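Long-range contact in alpha-fucosidase (Bifidobacterium bifidum, PDB 2EAB), which hydrolyses alpha-1,2-L-fucosidic linkages, this chain being the catalytic fragment of a larger, probably membrane-anchored family 95 glycoside hydrolase: residues A[794-806]-A[844-856]. Numbering follows the deposited sequence.
Sequences KYVNYTNILPALP and GKQAAVKITAGGA
The ring of Y798 and the aliphatic chain of K850 run side by side in the same direction, with CE1 of Y798 3.7 Å from CB of K850, an oblique approach. The backbone O of Y795 lies at the edge of the Y798 ring, in its plane, and the hydroxyl is hydrogen-bonded to D695. At the Y795 ring, OE1 of Q846 sits near the plane at the edge, while CB of A848 packs against both CB of Y795 (4.1 Å) and CB of Y798 (4.0 Å). The amide of N800 flanks K850 as well. N800 extends OD1 to T852 because its chi1 of -172° sets CG opposite the backbone N. OG1 of T852 donates to OD1 of N800 over 2.7 Å. It arrives in the carbonyl plane on a lone pair (C=O...O angle 125°). One water accepts from ND2 of N800 and NZ of K850 and donates to OG1 of T852. Replacing N800 with the short methyl of an alanine would probably leave the T852 hydroxyl without its acceptor and the water with one donor fewer. Parallel pairing of 799-801 with 847-851 rests on three backbone bonds, the straightest from I801 N to K850 O (2.8 Å, 173° at the hydrogen), continued by T852 N to I801 O just past the strand. On the other face, CG1 of I801 meets CG1 of V849 at 3.9 Å. The chemistry is thus two-sided: N800, K850 and T852 share a water, whereas I801, V849 and I851, beside a water-bound T799 hydroxyl, pack the mixed sheet against strands 823-830 and 833-841.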
# COMPACT_ATOMS: atom_id res chain seq x y z
N LYS A 794 -30.74 6.05 -9.93
CA LYS A 794 -29.41 5.56 -9.60
C LYS A 794 -28.97 5.96 -8.20
O LYS A 794 -29.24 7.08 -7.74
CB LYS A 794 -28.40 5.98 -10.66
CG LYS A 794 -28.65 5.28 -12.00
CD LYS A 794 -27.63 5.60 -13.06
CE LYS A 794 -27.98 4.90 -14.37
NZ LYS A 794 -27.78 3.42 -14.33
N TYR A 795 -28.30 5.03 -7.52
CA TYR A 795 -27.75 5.27 -6.20
C TYR A 795 -26.27 4.92 -6.28
O TYR A 795 -25.90 3.75 -6.38
CB TYR A 795 -28.49 4.46 -5.13
CG TYR A 795 -29.99 4.62 -5.22
CD1 TYR A 795 -30.68 5.51 -4.41
CD2 TYR A 795 -30.72 3.88 -6.16
CE1 TYR A 795 -32.07 5.66 -4.53
CE2 TYR A 795 -32.09 4.02 -6.29
CZ TYR A 795 -32.75 4.91 -5.47
OH TYR A 795 -34.11 5.04 -5.61
N VAL A 796 -25.45 5.96 -6.27
CA VAL A 796 -24.02 5.83 -6.51
C VAL A 796 -23.30 5.59 -5.19
O VAL A 796 -23.56 6.27 -4.20
CB VAL A 796 -23.48 7.10 -7.20
CG1 VAL A 796 -21.97 7.03 -7.40
CG2 VAL A 796 -24.18 7.32 -8.54
N ASN A 797 -22.37 4.64 -5.20
CA ASN A 797 -21.58 4.30 -4.02
C ASN A 797 -22.46 3.89 -2.85
O ASN A 797 -22.24 4.30 -1.71
CB ASN A 797 -20.62 5.44 -3.65
CG ASN A 797 -19.55 5.65 -4.71
OD1 ASN A 797 -19.40 4.84 -5.61
ND2 ASN A 797 -18.81 6.75 -4.59
N TYR A 798 -23.46 3.06 -3.13
CA TYR A 798 -24.34 2.57 -2.07
C TYR A 798 -23.56 1.68 -1.11
O TYR A 798 -22.58 1.02 -1.50
CB TYR A 798 -25.57 1.85 -2.65
CG TYR A 798 -25.28 0.56 -3.38
CD1 TYR A 798 -25.23 -0.65 -2.69
CD2 TYR A 798 -25.08 0.54 -4.75
CE1 TYR A 798 -24.97 -1.85 -3.35
CE2 TYR A 798 -24.83 -0.66 -5.43
CZ TYR A 798 -24.76 -1.84 -4.71
OH TYR A 798 -24.51 -3.04 -5.34
N THR A 799 -23.98 1.70 0.15
CA THR A 799 -23.36 0.91 1.20
C THR A 799 -23.87 -0.52 1.11
O THR A 799 -25.07 -0.75 1.25
CB THR A 799 -23.72 1.50 2.58
OG1 THR A 799 -23.39 2.89 2.61
CG2 THR A 799 -23.00 0.78 3.70
N ASN A 800 -22.96 -1.46 0.88
CA ASN A 800 -23.32 -2.86 0.69
C ASN A 800 -22.79 -3.71 1.84
O ASN A 800 -21.59 -3.96 1.95
CB ASN A 800 -22.79 -3.36 -0.66
CG ASN A 800 -23.30 -4.74 -1.02
OD1 ASN A 800 -23.93 -5.42 -0.21
ND2 ASN A 800 -23.01 -5.16 -2.25
N ILE A 801 -23.72 -4.12 2.70
CA ILE A 801 -23.42 -4.88 3.91
C ILE A 801 -23.28 -6.37 3.60
O ILE A 801 -24.17 -6.99 3.02
CB ILE A 801 -24.53 -4.67 4.97
CG1 ILE A 801 -24.73 -3.18 5.29
CG2 ILE A 801 -24.29 -5.51 6.22
CD1 ILE A 801 -23.51 -2.47 5.88
N LEU A 802 -22.14 -6.94 4.02
CA LEU A 802 -21.84 -8.37 3.89
C LEU A 802 -22.01 -8.89 2.45
O LEU A 802 -22.76 -9.84 2.21
CB LEU A 802 -22.66 -9.19 4.90
CG LEU A 802 -22.40 -8.85 6.37
CD1 LEU A 802 -23.39 -9.58 7.26
CD2 LEU A 802 -20.96 -9.16 6.79
N PRO A 803 -21.32 -8.26 1.49
CA PRO A 803 -21.45 -8.62 0.08
C PRO A 803 -20.81 -9.95 -0.32
O PRO A 803 -21.17 -10.52 -1.35
CB PRO A 803 -20.75 -7.47 -0.64
CG PRO A 803 -19.72 -7.02 0.34
CD PRO A 803 -20.38 -7.13 1.67
N ALA A 804 -19.84 -10.43 0.46
CA ALA A 804 -19.15 -11.67 0.13
C ALA A 804 -18.73 -12.38 1.42
O ALA A 804 -17.55 -12.63 1.67
CB ALA A 804 -17.95 -11.41 -0.79
N LEU A 805 -19.74 -12.69 2.23
CA LEU A 805 -19.53 -13.32 3.52
C LEU A 805 -19.29 -14.82 3.33
O LEU A 805 -20.13 -15.51 2.76
CB LEU A 805 -20.74 -13.09 4.42
CG LEU A 805 -20.71 -13.75 5.80
CD1 LEU A 805 -19.68 -13.08 6.70
CD2 LEU A 805 -22.09 -13.70 6.42
N PRO A 806 -18.13 -15.32 3.80
CA PRO A 806 -17.86 -16.75 3.67
C PRO A 806 -18.77 -17.58 4.56
O PRO A 806 -19.06 -17.18 5.69
CB PRO A 806 -16.41 -16.88 4.16
CG PRO A 806 -15.86 -15.50 4.17
CD PRO A 806 -17.01 -14.61 4.45
N GLY A 844 -23.54 13.44 6.65
CA GLY A 844 -24.96 13.72 6.38
C GLY A 844 -25.42 13.41 4.97
O GLY A 844 -26.45 13.92 4.52
N LYS A 845 -24.68 12.57 4.25
CA LYS A 845 -25.08 12.20 2.90
C LYS A 845 -26.25 11.22 2.93
O LYS A 845 -26.44 10.51 3.91
CB LYS A 845 -23.89 11.61 2.12
CG LYS A 845 -22.65 12.53 2.04
CD LYS A 845 -22.92 13.87 1.35
CE LYS A 845 -21.81 14.90 1.62
NZ LYS A 845 -20.48 14.56 1.03
N GLN A 846 -27.04 11.20 1.86
CA GLN A 846 -28.12 10.24 1.74
C GLN A 846 -27.59 8.83 1.93
O GLN A 846 -26.56 8.47 1.35
CB GLN A 846 -28.77 10.35 0.37
CG GLN A 846 -29.93 9.39 0.19
CD GLN A 846 -30.50 9.42 -1.20
OE1 GLN A 846 -29.80 9.18 -2.19
NE2 GLN A 846 -31.78 9.71 -1.29
N ALA A 847 -28.28 8.04 2.76
CA ALA A 847 -27.95 6.63 2.92
C ALA A 847 -28.71 5.78 1.91
O ALA A 847 -29.89 6.00 1.65
CB ALA A 847 -28.24 6.16 4.33
N ALA A 848 -28.00 4.81 1.33
CA ALA A 848 -28.59 3.83 0.43
C ALA A 848 -27.89 2.52 0.77
O ALA A 848 -26.68 2.38 0.54
CB ALA A 848 -28.38 4.22 -1.02
N VAL A 849 -28.63 1.60 1.38
CA VAL A 849 -28.04 0.43 2.02
C VAL A 849 -28.58 -0.87 1.44
O VAL A 849 -29.79 -1.13 1.49
CB VAL A 849 -28.27 0.46 3.55
CG1 VAL A 849 -27.57 -0.71 4.22
CG2 VAL A 849 -27.78 1.78 4.15
N LYS A 850 -27.67 -1.68 0.88
CA LYS A 850 -27.97 -3.05 0.49
C LYS A 850 -27.52 -3.95 1.63
O LYS A 850 -26.47 -3.72 2.23
CB LYS A 850 -27.20 -3.42 -0.78
CG LYS A 850 -27.60 -4.76 -1.38
CD LYS A 850 -26.83 -5.08 -2.66
CE LYS A 850 -27.28 -6.42 -3.23
NZ LYS A 850 -26.54 -6.75 -4.49
N ILE A 851 -28.31 -4.97 1.93
CA ILE A 851 -27.89 -5.99 2.88
C ILE A 851 -27.88 -7.30 2.12
O ILE A 851 -28.92 -7.93 1.91
CB ILE A 851 -28.79 -6.03 4.15
CG1 ILE A 851 -28.73 -4.68 4.87
CG2 ILE A 851 -28.33 -7.15 5.09
CD1 ILE A 851 -29.70 -4.53 6.04
N THR A 852 -26.70 -7.69 1.64
CA THR A 852 -26.59 -8.85 0.78
C THR A 852 -26.92 -10.13 1.56
O THR A 852 -27.64 -11.00 1.06
CB THR A 852 -25.20 -8.92 0.13
OG1 THR A 852 -25.06 -7.82 -0.76
CG2 THR A 852 -25.03 -10.20 -0.66
N ALA A 853 -26.41 -10.21 2.78
CA ALA A 853 -26.70 -11.34 3.66
C ALA A 853 -27.95 -11.04 4.50
O ALA A 853 -27.85 -10.73 5.69
CB ALA A 853 -25.50 -11.64 4.54
N GLY A 854 -29.11 -11.11 3.85
CA GLY A 854 -30.39 -10.93 4.54
C GLY A 854 -31.49 -10.27 3.72
O GLY A 854 -32.67 -10.59 3.90
N GLY A 855 -31.12 -9.36 2.82
CA GLY A 855 -32.08 -8.64 1.99
C GLY A 855 -32.65 -7.44 2.73
O GLY A 855 -33.46 -7.60 3.65
N ALA A 856 -32.24 -6.25 2.30
CA ALA A 856 -32.60 -4.99 2.98
C ALA A 856 -34.10 -4.76 3.13
O ALA A 856 -34.53 -4.10 4.08
CB ALA A 856 -31.95 -3.80 2.28
O HOH W 1 -29.01 8.27 -5.10
O HOH W 2 -25.29 4.74 3.13
O HOH W 3 -24.17 -7.61 -3.30